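Local coordinates for VP4 CORE protein (PDB 2JHP) that caps the 5' ends of bluetongue virus messenger RNA within the viral core, using methyltransferase sites that bind S-adenosyl-L-homocysteine, at residues Ile17-Phe22 and Tyr49-Val54; Asn35-Glu40 and Arg63-Ile68; Thr281-Asp286 and Asn311-Tyr316; Leu288-Ala293 and His317-Tyr322. All coordinates share one frame; numbering follows the deposited sequence.

Contact 1 of 4, residues Ile17-Phe22 and Tyr49-Val54; sequences IVKDGF and YAYGDV
The ring of Y49 carries V18 on one face: CG2 stands 3.9 Å from the ring centroid and 23° off the normal, a CH-pi contact displaced toward the rim. The second methyl, V18 CG1, drops beside the ring's root and reaches Y49 CB at 3.4 Å. With CG1 anti to the backbone N (chi1 152°) and CG2 anti to the carbonyl carbon, both methyls of the forked valine are brought onto the tyrosine. Both residues belong to the N-terminal alpha/beta unit built on a five-stranded parallel sheet. V18 lies on the short helix 15-18, which connects strand 7-10 to strand 25-27, and Y49 lies on strand 48-51, between those two strands in the sheet. The contact therefore shows how a brief crossover connection is seated on the sheet it spans. Helix 99-112 adds M99, F102 and I106 around the Y49 ring, and its E103 takes the phenol OH in a hydrogen bond, giving a buried aromatic group a fixed polar end. A type I turn runs from V18 to G21, closed by G21 N on V18 O. Y51, two residues along the strand, is turned to the same side and meets K19. The extended lysine chain crosses the tyrosine at about a right angle, and the touching carbon is its penultimate atom: K19 CE lies 3.4 Å from Y51 OH.

Contact 2 of 4, residues Asn35-Glu40 and Arg63-Ile68; sequences NDLWLE and RGHGFI
L37 presses against the imidazole of H65, and its path can be traced atom by atom. CB already touches the ring, 3.5 Å from H65 CE1 and nearly as close to NE2. CG sits anti to the carbonyl carbon (chi1 -63°), and CD1 continues the zigzag from CA (chi2 -172°), which carries this methyl along the imidazole to 3.5 Å from H65 NE2 and on toward CD2 at 3.9 Å. The two side chains cross at about a right angle. The imidazole in turn points its rim at the helix backbone: W38 N lies near the ring plane, 3.8 Å from H65 CE1, and W38 CA is in plane at the same edge. Between the two segments the contact is van der Waals; one residue further along helix 34-41, N41 ND2 adds a hydrogen bond to H65 O. W38 directs its indole mainly to another part of the chain, where NE1 bonds to the carbonyl of R519 and the ring packs on I521, L523 and R524. L37 also rests on W26 of strand 25-27. Beyond H65 the chain turns at once: G66, with positive phi and two bonds back into the last turn, forms the Schellman motif after helix 59-64, from which the chain enters strand 67-71 of the parallel sheet.

Contact 3 of 4, residues Thr281-Asp286 and Asn311-Tyr316; sequences TRFAED and NSKDEY
K313 NZ hangs over one face of the F283 ring, 4.1 Å from the centroid and 15° off the normal, a cation-pi contact in which the ammonium is offset toward the rim. The lysine chain is bent at chi2 (141°) on its way there from the loop ahead of strand 315-320. F283 also has a cation-pi partner one turn further along its own helix, R287, so two positive groups draw on a single ring. With CG anti to the backbone N (chi1 -163°), the phenyl leans off the helix, and its far edge meets Y316. Helix 280-295 is the connection between strands 260-264 and 302-308 in the seven-stranded sheet of a methyltransferase fold, strand order 3-2-1-4-5-7-6. F283 and Y316 join the start of this helix to strand 315-320, which pairs with strand 357-362 beside that sheet. The edge of F283 is turned toward the face of Y316 in an offset edge-to-face pair, centroids 5.7 Å apart and planes at 76°; F283 CE1 comes within 3.7 Å of Y316 CD2. P310 flanks both aromatics. Toward the surface, R282 turns the edge of its guanidinium to N311, but NH1 to OD1 measures 4.4 Å, too long for a bond. On the helix nearby, E285 and D286 both form salt bridges with R308 NH1.

Contact 4 of 4, residues Leu288-Ala293 and His317-Tyr322; sequences LGEEIA and HCISTY
E290 reaches across to the strand with an extended side chain, while its neighbour E291 lies across the tip of I319 at about a right angle. The first glutamate does the binding: I319 N gives a hydrogen bond to E290 OE1, 2.8 Å long and nearly straight at 173°. It meets the carboxylate from above its plane, 55° out of it, and the chain from CB onward is all but fully extended (chi2 171°), spanning the gap between helix and strand. The same oxygen rests 3.3 Å from C318 CB, so the backbone donor and a methylene hem it in. E290 OE2 has its own partner in a salt bridge with R287 NH1, which probably helps stabilise the buried carboxylate as an anion. The apolar part is slighter: I319 CD1 reaches E291 CG at 4.1 Å. Helix 288-293 and strand 317-320 approach to 8.2 Å with their directions 41° apart. C318 and S320 pair with T359 and S357 of strand 357-362, whereas the amide of I319 turns to the glutamate. I319 and A293 lean on M340 of strand 335-341, E290 and C318 on H307 of strand 302-308, and T321 with Y322 forms a classic bulge opposite F339.

Overall arrangement
The four contacts form two pairs on opposite sides of the chain's centre, contacts 1 and 3 lying about 69 Å apart between centres. Contacts 1 and 2 share the N-terminal parallel sheet and touch where V54 CG1 meets F67 CE2 at 3.9 Å. Contacts 3 and 4 share helix 280-295 and strand 315-320 of a methyltransferase fold and meet at F283 CZ and H317 O, 4.0 Å apart. Burial tracks chemistry loosely: contact 2 is buried and has only van der Waals contact between its segments, contact 1 is partly buried with a CH-pi contact, and contact 3 lies at the surface with cation-pi and aromatic pairing. Contact 4, partly buried, alone has a hydrogen bond between its segments.

Contact 1 of 4, residues Ile17-Phe22 and Tyr49-Val54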
loop_
_atom_site.group_PDB
_atom_site.type_symbol
_atom_site.label_atom_id
_atom_site.label_comp_id
_atom_site.label_asym_id
_atom_site.label_seq_id
_atom_site.Cartn_x
_atom_site.Cartn_y
_atom_site.Cartn_z
ATOM N N ILE A 17 6.118 1.286 -35.222
ATOM C CA ILE A 17 4.888 2.004 -34.829
ATOM C C ILE A 17 5.226 3.297 -34.093
ATOM O O ILE A 17 4.555 4.326 -34.242
ATOM C CB ILE A 17 3.986 1.150 -33.898
ATOM C CG1 ILE A 17 3.941 -0.307 -34.355
ATOM C CG2 ILE A 17 2.570 1.737 -33.827
ATOM C CD1 ILE A 17 3.727 -1.286 -33.221
ATOM N N VAL A 18 6.282 3.208 -33.298
ATOM C CA VAL A 18 6.779 4.280 -32.456
ATOM C C VAL A 18 7.183 5.519 -33.253
ATOM O O VAL A 18 6.812 6.636 -32.887
ATOM C CB VAL A 18 7.971 3.753 -31.639
ATOM C CG1 VAL A 18 8.954 4.868 -31.282
ATOM C CG2 VAL A 18 7.472 2.998 -30.410
ATOM N N LYS A 19 7.919 5.311 -34.348
ATOM C CA LYS A 19 8.489 6.407 -35.143
ATOM C C LYS A 19 7.452 7.452 -35.566
ATOM O O LYS A 19 7.794 8.613 -35.793
ATOM C CB LYS A 19 9.226 5.859 -36.372
ATOM C CG LYS A 19 10.523 5.103 -36.074
ATOM C CD LYS A 19 10.973 4.274 -37.293
ATOM C CE LYS A 19 12.130 3.328 -36.950
ATOM N NZ LYS A 19 12.342 2.228 -37.950
ATOM N N ASP A 20 6.188 7.039 -35.639
ATOM C CA ASP A 20 5.108 7.883 -36.154
ATOM C C ASP A 20 4.298 8.570 -35.043
ATOM O O ASP A 20 3.206 9.089 -35.289
ATOM C CB ASP A 20 4.189 7.031 -37.040
ATOM C CG ASP A 20 3.527 7.829 -38.149
ATOM O OD1 ASP A 20 4.136 8.793 -38.666
ATOM O OD2 ASP A 20 2.389 7.473 -38.514
ATOM N N GLY A 21 4.840 8.572 -33.825
ATOM C CA GLY A 21 4.172 9.167 -32.661
ATOM C C GLY A 21 4.620 10.593 -32.398
ATOM O O GLY A 21 5.160 11.247 -33.288
ATOM N N PHE A 22 4.405 11.077 -31.175
ATOM C CA PHE A 22 4.734 12.466 -30.833
ATOM C C PHE A 22 5.774 12.601 -29.719
ATOM O O PHE A 22 6.428 13.641 -29.591
ATOM C CB PHE A 22 3.471 13.255 -30.483
ATOM C CG PHE A 22 2.442 13.291 -31.592
ATOM C CD1 PHE A 22 1.114 12.954 -31.338
ATOM C CD2 PHE A 22 2.802 13.653 -32.888
ATOM C CE1 PHE A 22 0.157 12.985 -32.353
ATOM C CE2 PHE A 22 1.854 13.687 -33.913
ATOM C CZ PHE A 22 0.527 13.354 -33.644
ATOM N N TYR A 49 10.440 6.980 -26.292
ATOM C CA TYR A 49 10.486 5.631 -26.814
ATOM C C TYR A 49 11.912 5.264 -27.149
ATOM O O TYR A 49 12.702 6.118 -27.549
ATOM C CB TYR A 49 9.623 5.513 -28.056
ATOM C CG TYR A 49 8.146 5.541 -27.789
ATOM C CD1 TYR A 49 7.515 4.496 -27.111
ATOM C CD2 TYR A 49 7.368 6.598 -28.245
ATOM C CE1 TYR A 49 6.135 4.515 -26.878
ATOM C CE2 TYR A 49 5.988 6.630 -28.014
ATOM C CZ TYR A 49 5.387 5.588 -27.336
ATOM O OH TYR A 49 4.039 5.636 -27.115
ATOM N N ALA A 50 12.230 3.985 -26.989
ATOM C CA ALA A 50 13.542 3.468 -27.346
ATOM C C ALA A 50 13.454 2.078 -27.967
ATOM O O ALA A 50 12.662 1.240 -27.532
ATOM C CB ALA A 50 14.446 3.447 -26.120
ATOM N N TYR A 51 14.283 1.848 -28.981
ATOM C CA TYR A 51 14.444 0.535 -29.615
ATOM C C TYR A 51 15.906 0.287 -29.997
ATOM O O TYR A 51 16.696 1.229 -30.097
ATOM C CB TYR A 51 13.552 0.414 -30.859
ATOM C CG TYR A 51 13.902 1.368 -31.987
ATOM C CD1 TYR A 51 14.983 1.115 -32.834
ATOM C CD2 TYR A 51 13.140 2.517 -32.219
ATOM C CE1 TYR A 51 15.306 1.985 -33.877
ATOM C CE2 TYR A 51 13.454 3.393 -33.264
ATOM C CZ TYR A 51 14.539 3.120 -34.086
ATOM O OH TYR A 51 14.860 3.980 -35.116
ATOM N N GLY A 52 16.246 -0.979 -30.239
ATOM C CA GLY A 52 17.624 -1.387 -30.533
ATOM C C GLY A 52 18.173 -2.283 -29.436
ATOM O O GLY A 52 17.480 -2.558 -28.448
ATOM N N ASP A 53 19.424 -2.716 -29.597
ATOM C CA ASP A 53 20.051 -3.696 -28.695
ATOM C C ASP A 53 20.407 -3.152 -27.299
ATOM O O ASP A 53 21.186 -2.205 -27.171
ATOM C CB ASP A 53 21.283 -4.314 -29.370
ATOM C CG ASP A 53 22.096 -5.186 -28.425
ATOM O OD1 ASP A 53 21.494 -5.946 -27.641
ATOM O OD2 ASP A 53 23.343 -5.112 -28.471
ATOM N N VAL A 54 19.839 -3.772 -26.261
ATOM C CA VAL A 54 20.114 -3.391 -24.864
ATOM C C VAL A 54 20.730 -4.543 -24.081
ATOM O O VAL A 54 20.856 -4.472 -22.855
ATOM C CB VAL A 54 18.835 -2.911 -24.099
ATOM C CG1 VAL A 54 18.403 -1.520 -24.555
ATOM C CG2 VAL A 54 17.688 -3.919 -24.221
#

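Contact 2 of 4, residues Asn35-Glu40 and Arg63-Ile68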
loop_
_atom_site.group_PDB
_atom_site.type_symbol
_atom_site.label_atom_id
_atom_site.label_comp_id
_atom_site.label_asym_id
_atom_site.label_seq_id
_atom_site.Cartn_x
_atom_site.Cartn_y
_atom_site.Cartn_z
ATOM N N ASN A 35 28.724 5.954 -20.469
ATOM C CA ASN A 35 28.554 7.407 -20.506
ATOM C C ASN A 35 27.631 7.915 -21.617
ATOM O O ASN A 35 26.932 8.915 -21.429
ATOM C CB ASN A 35 29.909 8.119 -20.557
ATOM C CG ASN A 35 30.590 8.188 -19.193
ATOM O OD1 ASN A 35 29.975 7.925 -18.155
ATOM N ND2 ASN A 35 31.869 8.556 -19.192
ATOM N N ASP A 36 27.623 7.220 -22.756
ATOM C CA ASP A 36 26.708 7.531 -23.861
ATOM C C ASP A 36 25.260 7.546 -23.393
ATOM O O ASP A 36 24.549 8.532 -23.599
ATOM C CB ASP A 36 26.856 6.526 -25.009
ATOM C CG ASP A 36 28.023 6.840 -25.919
ATOM O OD1 ASP A 36 29.080 7.290 -25.425
ATOM O OD2 ASP A 36 27.881 6.624 -27.141
ATOM N N LEU A 37 24.835 6.455 -22.755
ATOM C CA LEU A 37 23.461 6.337 -22.278
ATOM C C LEU A 37 23.130 7.503 -21.365
ATOM O O LEU A 37 22.098 8.155 -21.528
ATOM C CB LEU A 37 23.245 5.035 -21.505
ATOM C CG LEU A 37 23.377 3.636 -22.097
ATOM C CD1 LEU A 37 22.892 2.655 -21.046
ATOM C CD2 LEU A 37 22.574 3.477 -23.366
ATOM N N TRP A 38 24.019 7.764 -20.409
ATOM C CA TRP A 38 23.785 8.794 -19.415
ATOM C C TRP A 38 23.600 10.178 -20.048
ATOM O O TRP A 38 22.657 10.897 -19.697
ATOM C CB TRP A 38 24.904 8.816 -18.376
ATOM C CG TRP A 38 24.611 9.737 -17.244
ATOM C CD1 TRP A 38 23.914 9.442 -16.109
ATOM C CD2 TRP A 38 24.985 11.117 -17.139
ATOM N NE1 TRP A 38 23.834 10.549 -15.300
ATOM C CE2 TRP A 38 24.484 11.591 -15.907
ATOM C CE3 TRP A 38 25.694 11.999 -17.968
ATOM C CZ2 TRP A 38 24.670 12.911 -15.478
ATOM C CZ3 TRP A 38 25.884 13.313 -17.541
ATOM C CH2 TRP A 38 25.372 13.755 -16.305
ATOM N N LEU A 39 24.482 10.549 -20.975
ATOM C CA LEU A 39 24.347 11.855 -21.632
ATOM C C LEU A 39 23.226 11.886 -22.678
ATOM O O LEU A 39 22.628 12.940 -22.910
ATOM C CB LEU A 39 25.684 12.410 -22.162
ATOM C CG LEU A 39 26.558 11.706 -23.198
ATOM C CD1 LEU A 39 26.158 12.097 -24.622
ATOM C CD2 LEU A 39 28.019 12.071 -22.926
ATOM N N GLU A 40 22.916 10.730 -23.263
ATOM C CA GLU A 40 21.806 10.637 -24.202
ATOM C C GLU A 40 20.450 10.715 -23.534
ATOM O O GLU A 40 19.622 11.538 -23.910
ATOM C CB GLU A 40 21.890 9.379 -25.069
ATOM C CG GLU A 40 22.643 9.604 -26.373
ATOM C CD GLU A 40 22.193 10.868 -27.090
ATOM O OE1 GLU A 40 20.966 11.134 -27.131
ATOM O OE2 GLU A 40 23.072 11.596 -27.605
ATOM N N ARG A 63 17.033 -0.021 -15.162
ATOM C CA ARG A 63 16.035 0.560 -14.255
ATOM C C ARG A 63 16.456 1.928 -13.716
ATOM O O ARG A 63 15.616 2.810 -13.524
ATOM C CB ARG A 63 15.706 -0.388 -13.108
ATOM C CG ARG A 63 14.817 -1.561 -13.500
ATOM C CD ARG A 63 13.453 -1.167 -13.955
ATOM N NE ARG A 63 12.579 -2.328 -13.950
ATOM C CZ ARG A 63 11.530 -2.502 -14.754
ATOM N NH1 ARG A 63 11.219 -1.593 -15.669
ATOM N NH2 ARG A 63 10.795 -3.605 -14.659
ATOM N N GLY A 64 17.755 2.099 -13.493
ATOM C CA GLY A 64 18.308 3.377 -13.062
ATOM C C GLY A 64 18.134 4.424 -14.139
ATOM O O GLY A 64 18.080 5.625 -13.855
ATOM N N HIS A 65 18.040 3.953 -15.378
ATOM C CA HIS A 65 17.751 4.803 -16.524
ATOM C C HIS A 65 16.264 5.109 -16.704
ATOM O O HIS A 65 15.905 5.986 -17.493
ATOM C CB HIS A 65 18.299 4.163 -17.799
ATOM C CG HIS A 65 19.747 4.437 -18.023
ATOM N ND1 HIS A 65 20.209 5.657 -18.470
ATOM C CD2 HIS A 65 20.840 3.658 -17.848
ATOM C CE1 HIS A 65 21.526 5.614 -18.562
ATOM N NE2 HIS A 65 21.933 4.411 -18.196
ATOM N N GLY A 66 15.415 4.385 -15.981
ATOM C CA GLY A 66 13.973 4.502 -16.135
ATOM C C GLY A 66 13.337 3.620 -17.203
ATOM O O GLY A 66 12.255 3.926 -17.677
ATOM N N PHE A 67 13.991 2.520 -17.567
ATOM C CA PHE A 67 13.484 1.579 -18.582
ATOM C C PHE A 67 12.228 0.808 -18.187
ATOM O O PHE A 67 12.129 0.267 -17.075
ATOM C CB PHE A 67 14.559 0.573 -18.966
ATOM C CG PHE A 67 15.378 0.996 -20.123
ATOM C CD1 PHE A 67 16.239 2.089 -20.026
ATOM C CD2 PHE A 67 15.313 0.305 -21.323
ATOM C CE1 PHE A 67 17.020 2.487 -21.112
ATOM C CE2 PHE A 67 16.091 0.698 -22.417
ATOM C CZ PHE A 67 16.942 1.793 -22.305
ATOM N N ILE A 68 11.276 0.777 -19.116
ATOM C CA ILE A 68 10.107 -0.076 -19.043
ATOM C C ILE A 68 10.123 -0.890 -20.323
ATOM O O ILE A 68 10.295 -0.342 -21.422
ATOM C CB ILE A 68 8.807 0.746 -18.921
ATOM C CG1 ILE A 68 8.704 1.350 -17.518
ATOM C CG2 ILE A 68 7.550 -0.102 -19.257
ATOM C CD1 ILE A 68 7.505 2.339 -17.338
#

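Contact 3 of 4, residues Thr281-Asp286 and Asn311-Tyr316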
loop_
_atom_site.group_PDB
_atom_site.type_symbol
_atom_site.label_atom_id
_atom_site.label_comp_id
_atom_site.label_asym_id
_atom_site.label_seq_id
_atom_site.Cartn_x
_atom_site.Cartn_y
_atom_site.Cartn_z
ATOM N N THR A 281 -41.837 -14.332 16.014
ATOM C CA THR A 281 -40.841 -15.410 15.934
ATOM C C THR A 281 -39.462 -14.926 15.465
ATOM O O THR A 281 -38.447 -15.168 16.136
ATOM C CB THR A 281 -41.289 -16.500 14.942
ATOM O OG1 THR A 281 -42.711 -16.671 15.010
ATOM C CG2 THR A 281 -40.599 -17.819 15.238
ATOM N N ARG A 282 -39.436 -14.262 14.307
ATOM C CA ARG A 282 -38.194 -13.739 13.723
ATOM C C ARG A 282 -37.497 -12.759 14.667
ATOM O O ARG A 282 -36.260 -12.681 14.708
ATOM C CB ARG A 282 -38.473 -13.030 12.398
ATOM C CG ARG A 282 -38.744 -13.937 11.216
ATOM C CD ARG A 282 -38.633 -13.163 9.904
ATOM N NE ARG A 282 -39.471 -11.962 9.891
ATOM C CZ ARG A 282 -39.252 -10.889 9.129
ATOM N NH1 ARG A 282 -40.082 -9.852 9.200
ATOM N NH2 ARG A 282 -38.212 -10.848 8.299
ATOM N N PHE A 283 -38.309 -12.014 15.416
ATOM C CA PHE A 283 -37.822 -11.019 16.357
ATOM C C PHE A 283 -37.174 -11.686 17.576
ATOM O O PHE A 283 -36.083 -11.304 17.998
ATOM C CB PHE A 283 -38.973 -10.102 16.775
ATOM C CG PHE A 283 -38.527 -8.815 17.403
ATOM C CD1 PHE A 283 -38.235 -7.706 16.612
ATOM C CD2 PHE A 283 -38.410 -8.706 18.791
ATOM C CE1 PHE A 283 -37.816 -6.504 17.189
ATOM C CE2 PHE A 283 -37.987 -7.504 19.385
ATOM C CZ PHE A 283 -37.695 -6.400 18.578
ATOM N N ALA A 284 -37.843 -12.697 18.128
ATOM C CA ALA A 284 -37.327 -13.404 19.298
ATOM C C ALA A 284 -36.073 -14.231 18.986
ATOM O O ALA A 284 -35.306 -14.547 19.890
ATOM C CB ALA A 284 -38.415 -14.264 19.934
ATOM N N GLU A 285 -35.879 -14.577 17.716
ATOM C CA GLU A 285 -34.641 -15.248 17.269
ATOM C C GLU A 285 -33.467 -14.292 17.182
ATOM O O GLU A 285 -32.381 -14.611 17.654
ATOM C CB GLU A 285 -34.817 -15.951 15.918
ATOM C CG GLU A 285 -35.809 -17.105 15.947
ATOM C CD GLU A 285 -36.178 -17.580 14.555
ATOM O OE1 GLU A 285 -36.017 -16.794 13.588
ATOM O OE2 GLU A 285 -36.634 -18.738 14.436
ATOM N N ASP A 286 -33.682 -13.129 16.574
ATOM C CA ASP A 286 -32.620 -12.133 16.474
ATOM C C ASP A 286 -32.197 -11.694 17.873
ATOM O O ASP A 286 -31.003 -11.611 18.157
ATOM C CB ASP A 286 -33.056 -10.922 15.635
ATOM C CG ASP A 286 -33.326 -11.269 14.158
ATOM O OD1 ASP A 286 -33.013 -12.401 13.706
ATOM O OD2 ASP A 286 -33.837 -10.378 13.448
ATOM N N ASN A 311 -42.094 -5.185 10.853
ATOM C CA ASN A 311 -43.019 -4.401 10.040
ATOM C C ASN A 311 -44.011 -3.634 10.897
ATOM O O ASN A 311 -44.383 -2.502 10.580
ATOM C CB ASN A 311 -43.777 -5.307 9.065
ATOM C CG ASN A 311 -42.852 -6.076 8.136
ATOM O OD1 ASN A 311 -41.628 -5.874 8.130
ATOM N ND2 ASN A 311 -43.444 -6.969 7.338
ATOM N N SER A 312 -44.431 -4.270 11.985
ATOM C CA SER A 312 -45.435 -3.719 12.881
ATOM C C SER A 312 -44.857 -2.632 13.783
ATOM O O SER A 312 -45.443 -1.559 13.919
ATOM C CB SER A 312 -46.051 -4.838 13.717
ATOM O OG SER A 312 -46.352 -5.955 12.898
ATOM N N LYS A 313 -43.707 -2.915 14.391
ATOM C CA LYS A 313 -43.063 -1.994 15.327
ATOM C C LYS A 313 -42.398 -0.825 14.608
ATOM O O LYS A 313 -41.661 -1.021 13.642
ATOM C CB LYS A 313 -42.046 -2.748 16.191
ATOM C CG LYS A 313 -42.680 -3.687 17.212
ATOM C CD LYS A 313 -41.903 -4.987 17.359
ATOM C CE LYS A 313 -42.692 -5.982 18.206
ATOM N NZ LYS A 313 -42.193 -7.382 18.038
ATOM N N ASP A 314 -42.675 0.388 15.081
ATOM C CA ASP A 314 -42.073 1.604 14.534
ATOM C C ASP A 314 -40.777 1.963 15.249
ATOM O O ASP A 314 -39.878 2.578 14.669
ATOM C CB ASP A 314 -43.060 2.769 14.594
ATOM C CG ASP A 314 -43.821 2.946 13.296
ATOM O OD1 ASP A 314 -43.176 2.787 12.225
ATOM O OD2 ASP A 314 -45.056 3.229 13.342
ATOM N N GLU A 315 -40.714 1.594 16.523
ATOM C CA GLU A 315 -39.488 1.642 17.299
ATOM C C GLU A 315 -39.403 0.373 18.145
ATOM O O GLU A 315 -40.415 -0.300 18.372
ATOM C CB GLU A 315 -39.425 2.893 18.175
ATOM C CG GLU A 315 -40.389 2.882 19.355
ATOM C CD GLU A 315 -39.935 3.765 20.503
ATOM O OE1 GLU A 315 -38.845 4.379 20.403
ATOM O OE2 GLU A 315 -40.677 3.840 21.511
ATOM N N TYR A 316 -38.191 0.053 18.594
ATOM C CA TYR A 316 -37.909 -1.186 19.314
ATOM C C TYR A 316 -36.484 -1.179 19.848
ATOM O O TYR A 316 -35.723 -0.236 19.609
ATOM C CB TYR A 316 -38.134 -2.409 18.410
ATOM C CG TYR A 316 -37.228 -2.490 17.192
ATOM C CD1 TYR A 316 -37.531 -1.800 16.010
ATOM C CD2 TYR A 316 -36.077 -3.278 17.212
ATOM C CE1 TYR A 316 -36.691 -1.889 14.884
ATOM C CE2 TYR A 316 -35.251 -3.376 16.100
ATOM C CZ TYR A 316 -35.559 -2.682 14.939
ATOM O OH TYR A 316 -34.729 -2.775 13.842
#

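Contact 4 of 4, residues Leu288-Ala293 and His317-Tyr322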
loop_
_atom_site.group_PDB
_atom_site.type_symbol
_atom_site.label_atom_id
_atom_site.label_comp_id
_atom_site.label_asym_id
_atom_site.label_seq_id
_atom_site.Cartn_x
_atom_site.Cartn_y
_atom_site.Cartn_z
ATOM N N LEU A 288 -32.474 -13.419 20.583
ATOM C CA LEU A 288 -31.866 -14.554 21.285
ATOM C C LEU A 288 -30.374 -14.639 21.007
ATOM O O LEU A 288 -29.579 -14.801 21.935
ATOM C CB LEU A 288 -32.530 -15.879 20.899
ATOM C CG LEU A 288 -32.000 -17.118 21.630
ATOM C CD1 LEU A 288 -32.205 -16.966 23.140
ATOM C CD2 LEU A 288 -32.644 -18.415 21.122
ATOM N N GLY A 289 -30.021 -14.530 19.724
ATOM C CA GLY A 289 -28.637 -14.557 19.269
ATOM C C GLY A 289 -27.798 -13.508 19.955
ATOM O O GLY A 289 -26.665 -13.775 20.355
ATOM N N GLU A 290 -28.380 -12.317 20.089
ATOM C CA GLU A 290 -27.768 -11.196 20.791
ATOM C C GLU A 290 -27.535 -11.518 22.270
ATOM O O GLU A 290 -26.436 -11.312 22.797
ATOM C CB GLU A 290 -28.650 -9.947 20.651
ATOM C CG GLU A 290 -28.670 -9.331 19.252
ATOM C CD GLU A 290 -29.718 -8.232 19.084
ATOM O OE1 GLU A 290 -30.321 -7.788 20.093
ATOM O OE2 GLU A 290 -29.945 -7.816 17.926
ATOM N N GLU A 291 -28.583 -12.024 22.920
ATOM C CA GLU A 291 -28.570 -12.396 24.331
ATOM C C GLU A 291 -27.549 -13.494 24.627
ATOM O O GLU A 291 -26.766 -13.376 25.560
ATOM C CB GLU A 291 -29.966 -12.840 24.754
ATOM C CG GLU A 291 -30.971 -11.698 24.848
ATOM C CD GLU A 291 -32.400 -12.169 25.093
ATOM O OE1 GLU A 291 -32.615 -13.389 25.324
ATOM O OE2 GLU A 291 -33.317 -11.310 25.056
ATOM N N ILE A 292 -27.552 -14.551 23.819
ATOM C CA ILE A 292 -26.544 -15.610 23.919
ATOM C C ILE A 292 -25.131 -15.038 23.804
ATOM O O ILE A 292 -24.239 -15.400 24.577
ATOM C CB ILE A 292 -26.801 -16.736 22.887
ATOM C CG1 ILE A 292 -27.991 -17.590 23.363
ATOM C CG2 ILE A 292 -25.553 -17.597 22.695
ATOM C CD1 ILE A 292 -28.480 -18.650 22.390
ATOM N N ALA A 293 -24.950 -14.120 22.855
ATOM C CA ALA A 293 -23.660 -13.470 22.641
ATOM C C ALA A 293 -23.255 -12.622 23.851
ATOM O O ALA A 293 -22.117 -12.711 24.316
ATOM C CB ALA A 293 -23.674 -12.626 21.344
ATOM N N HIS A 317 -36.121 -2.239 20.564
ATOM C CA HIS A 317 -34.806 -2.311 21.191
ATOM C C HIS A 317 -34.034 -3.582 20.855
ATOM O O HIS A 317 -34.614 -4.607 20.481
ATOM C CB HIS A 317 -34.922 -2.139 22.706
ATOM C CG HIS A 317 -35.452 -0.804 23.121
ATOM N ND1 HIS A 317 -34.653 0.313 23.223
ATOM C CD2 HIS A 317 -36.704 -0.407 23.463
ATOM C CE1 HIS A 317 -35.385 1.342 23.612
ATOM N NE2 HIS A 317 -36.635 0.933 23.766
ATOM N N CYS A 318 -32.713 -3.489 20.996
ATOM C CA CYS A 318 -31.817 -4.609 20.766
ATOM C C CYS A 318 -30.462 -4.377 21.449
ATOM O O CYS A 318 -30.193 -3.288 21.954
ATOM C CB CYS A 318 -31.616 -4.817 19.266
ATOM S SG CYS A 318 -30.626 -3.552 18.487
ATOM N N ILE A 319 -29.619 -5.408 21.452
ATOM C CA ILE A 319 -28.292 -5.324 22.038
ATOM C C ILE A 319 -27.273 -5.233 20.906
ATOM O O ILE A 319 -27.116 -6.167 20.117
ATOM C CB ILE A 319 -28.005 -6.530 22.943
ATOM C CG1 ILE A 319 -29.032 -6.601 24.078
ATOM C CG2 ILE A 319 -26.603 -6.439 23.508
ATOM C CD1 ILE A 319 -29.211 -7.986 24.645
ATOM N N SER A 320 -26.585 -4.101 20.823
ATOM C CA SER A 320 -25.765 -3.814 19.655
ATOM C C SER A 320 -24.550 -2.922 19.914
ATOM O O SER A 320 -24.476 -2.211 20.914
ATOM C CB SER A 320 -26.636 -3.178 18.562
ATOM O OG SER A 320 -25.873 -2.895 17.396
ATOM N N THR A 321 -23.600 -2.986 18.986
ATOM C CA THR A 321 -22.562 -1.972 18.848
ATOM C C THR A 321 -22.874 -1.158 17.581
ATOM O O THR A 321 -23.010 0.063 17.638
ATOM C CB THR A 321 -21.143 -2.604 18.799
ATOM O OG1 THR A 321 -20.809 -3.175 20.074
ATOM C CG2 THR A 321 -20.086 -1.564 18.416
ATOM N N TYR A 322 -23.003 -1.843 16.448
ATOM C CA TYR A 322 -23.428 -1.195 15.208
ATOM C C TYR A 322 -24.514 -2.004 14.517
ATOM O O TYR A 322 -24.631 -3.207 14.727
ATOM C CB TYR A 322 -22.263 -1.022 14.220
ATOM C CG TYR A 322 -21.058 -0.240 14.704
ATOM C CD1 TYR A 322 -19.798 -0.817 14.697
ATOM C CD2 TYR A 322 -21.172 1.086 15.136
ATOM C CE1 TYR A 322 -18.681 -0.105 15.119
ATOM C CE2 TYR A 322 -20.064 1.803 15.565
ATOM C CZ TYR A 322 -18.822 1.204 15.551
ATOM O OH TYR A 322 -17.719 1.909 15.969
#